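Local coordinates for protein purine nucleoside phosphorylase (Schistosoma mansoni, PDB 5KO5) that binds cytosine and probably catalyses the reversible phosphorolysis of purine nucleosides such as inosine and guanosine, at residues E10-A15 and M105-V110. Residues are numbered along the deposited sequence; the frame is centred on the assembly and turned at random. Where two conformers were deposited one is given.
With EDO (1,2-ethanediol), chain E.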
loop_
_atom_site.group_PDB
_atom_site.type_symbol
_atom_site.label_atom_id
_atom_site.label_comp_id
_atom_site.label_asym_id
_atom_site.label_seq_id
_atom_site.Cartn_x
_atom_site.Cartn_y
_atom_site.Cartn_z
ATOM N N GLU A 10 -1.728 -28.079 -8.341
ATOM C CA GLU A 10 -1.186 -28.827 -9.475
ATOM C C GLU A 10 0.222 -28.355 -9.832
ATOM O O GLU A 10 1.126 -29.172 -10.053
ATOM C CB GLU A 10 -2.117 -28.698 -10.682
ATOM C CG GLU A 10 -1.512 -29.249 -11.969
ATOM C CD GLU A 10 -2.422 -29.088 -13.175
ATOM O OE1 GLU A 10 -2.203 -29.791 -14.186
ATOM O OE2 GLU A 10 -3.353 -28.259 -13.113
ATOM N N ASN A 11 0.428 -27.041 -9.894
ATOM C CA ASN A 11 1.728 -26.526 -10.311
ATOM C C ASN A 11 2.792 -26.791 -9.256
ATOM O O ASN A 11 3.925 -27.154 -9.591
ATOM C CB ASN A 11 1.620 -25.034 -10.611
ATOM C CG ASN A 11 0.792 -24.752 -11.848
ATOM O OD1 ASN A 11 0.593 -25.632 -12.691
ATOM N ND2 ASN A 11 0.318 -23.519 -11.977
ATOM N N ALA A 12 2.462 -26.587 -7.979
ATOM C CA ALA A 12 3.425 -26.895 -6.929
ATOM C C ALA A 12 3.755 -28.382 -6.913
ATOM O O ALA A 12 4.905 -28.764 -6.654
ATOM C CB ALA A 12 2.898 -26.437 -5.567
ATOM N N SER A 13 2.764 -29.240 -7.203
ATOM C CA SER A 13 3.002 -30.684 -7.245
ATOM C C SER A 13 3.981 -31.051 -8.351
ATOM O O SER A 13 4.835 -31.924 -8.178
ATOM C CB SER A 13 1.685 -31.436 -7.467
ATOM O OG SER A 13 0.801 -31.350 -6.361
ATOM N N MET A 14 3.856 -30.400 -9.508
ATOM C CA MET A 14 4.752 -30.711 -10.616
ATOM C C MET A 14 6.190 -30.343 -10.270
ATOM O O MET A 14 7.125 -31.090 -10.591
ATOM C CB MET A 14 4.294 -30.002 -11.887
ATOM C CG MET A 14 5.130 -30.366 -13.104
ATOM S SD MET A 14 4.503 -29.679 -14.644
ATOM C CE MET A 14 5.579 -30.490 -15.826
ATOM N N ALA A 15 6.382 -29.206 -9.599
ATOM C CA ALA A 15 7.715 -28.827 -9.145
ATOM C C ALA A 15 8.241 -29.803 -8.100
ATOM O O ALA A 15 9.409 -30.208 -8.153
ATOM C CB ALA A 15 7.692 -27.400 -8.591
ATOM N N MET A 105 7.902 -26.412 -0.840
ATOM C CA MET A 105 8.441 -26.911 0.423
ATOM C C MET A 105 7.397 -27.707 1.189
ATOM O O MET A 105 7.697 -28.781 1.714
ATOM C CB MET A 105 8.934 -25.761 1.297
ATOM C CG MET A 105 10.214 -25.122 0.818
ATOM S SD MET A 105 10.742 -23.927 2.054
ATOM C CE MET A 105 12.241 -23.291 1.294
ATOM N N LYS A 106 6.161 -27.201 1.256
ATOM C CA LYS A 106 5.118 -27.913 1.985
ATOM C C LYS A 106 4.893 -29.298 1.394
ATOM O O LYS A 106 4.839 -30.293 2.124
ATOM C CB LYS A 106 3.819 -27.102 1.977
ATOM C CG LYS A 106 2.625 -27.815 2.648
ATOM C CD LYS A 106 2.759 -27.832 4.174
ATOM C CE LYS A 106 1.748 -28.739 4.856
ATOM N NZ LYS A 106 0.344 -28.326 4.645
ATOM N N LEU A 107 4.777 -29.381 0.062
ATOM C CA LEU A 107 4.557 -30.672 -0.582
ATOM C C LEU A 107 5.754 -31.598 -0.434
ATOM O O LEU A 107 5.589 -32.823 -0.473
ATOM C CB LEU A 107 4.209 -30.493 -2.059
ATOM C CG LEU A 107 2.904 -29.724 -2.298
ATOM C CD1 LEU A 107 2.560 -29.723 -3.771
ATOM C CD2 LEU A 107 1.762 -30.302 -1.486
ATOM N N LEU A 108 6.956 -31.047 -0.278
ATOM C CA LEU A 108 8.130 -31.882 -0.044
ATOM C C LEU A 108 8.182 -32.436 1.368
ATOM O O LEU A 108 8.964 -33.362 1.620
ATOM C CB LEU A 108 9.419 -31.104 -0.323
ATOM C CG LEU A 108 9.700 -30.726 -1.779
ATOM C CD1 LEU A 108 10.889 -29.777 -1.868
ATOM C CD2 LEU A 108 9.912 -31.970 -2.641
ATOM N N GLY A 109 7.380 -31.903 2.283
ATOM C CA GLY A 109 7.335 -32.375 3.650
ATOM C C GLY A 109 7.829 -31.397 4.698
ATOM O O GLY A 109 7.928 -31.783 5.872
ATOM N N VAL A 110 8.152 -30.155 4.321
ATOM C CA VAL A 110 8.675 -29.192 5.281
ATOM C C VAL A 110 7.624 -28.888 6.335
ATOM O O VAL A 110 6.469 -28.579 6.015
ATOM C CB VAL A 110 9.146 -27.919 4.564
ATOM C CG1 VAL A 110 9.368 -26.778 5.561
ATOM C CG2 VAL A 110 10.419 -28.211 3.775
HETATM C C1 EDO E . -0.935 -28.982 1.055
HETATM O O1 EDO E . -1.099 -28.139 2.205
HETATM C C2 EDO E . -1.024 -30.450 1.451
HETATM O O2 EDO E . 0.198 -30.873 2.075
#
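Leu107 turns CG away from its own carbonyl carbon (chi1 -63°), and an extended second torsion (chi2 -174°) carries CD1 out to the backbone between Ala12 and Ser13. In the conformer given, one of two, the Ser13 hydroxyl takes a similar first torsion (chi1 -68°), which folds OG back beside its own backbone N and into a hydrogen bond with Tyr9 O, one turn earlier in the helix. CD1 therefore meets the methyl of Ala12, with Ala12 CB 3.8 Å from Leu107 CD1, and the backbone beyond it, where Ser13 N lies 3.5 Å from Leu107 CD1; in this conformer Ser13 OG touches the same methyl. No hydrogen bond crosses between the segments. Leucine suits this place because its CD1 methyl can lie against the Ala12 methyl and the backbone at Ala12 C and Ser13 N, an approach that small residues allow; Ala12, which also touches Val104, lets the helices come near, with Ser13 CA 6.8 Å from Leu107 CA. Serine is small too, and the bond to Tyr9 O would satisfy its hydroxyl beside the apolar methyl. On the other branch, Leu107 CD2 lies 3.9 Å from O2 of an ethanediol molecule, probably from the crystallisation liquor. Lys106 NZ makes a hydrogen bond of 2.8 Å to EDO O1 and gives another to Cys233 O. Leu108 continues the packing along helix 9-23 by touching Ala16, Ile19 and Lys20. Just beyond, Gly109 ends the helix with positive phi, a conformation glycine takes readily because it has no CB, and the chain proceeds to strand 112-121. This is small helix-on-helix packing, joining the N-terminal helix 9-23 to the end of helix 95-108, which closes with a Schellman motif (Val110 N to Met105 O, Gly109 N to Lys106 O) before the chain enters the central mixed sheet of the phosphorylase fold.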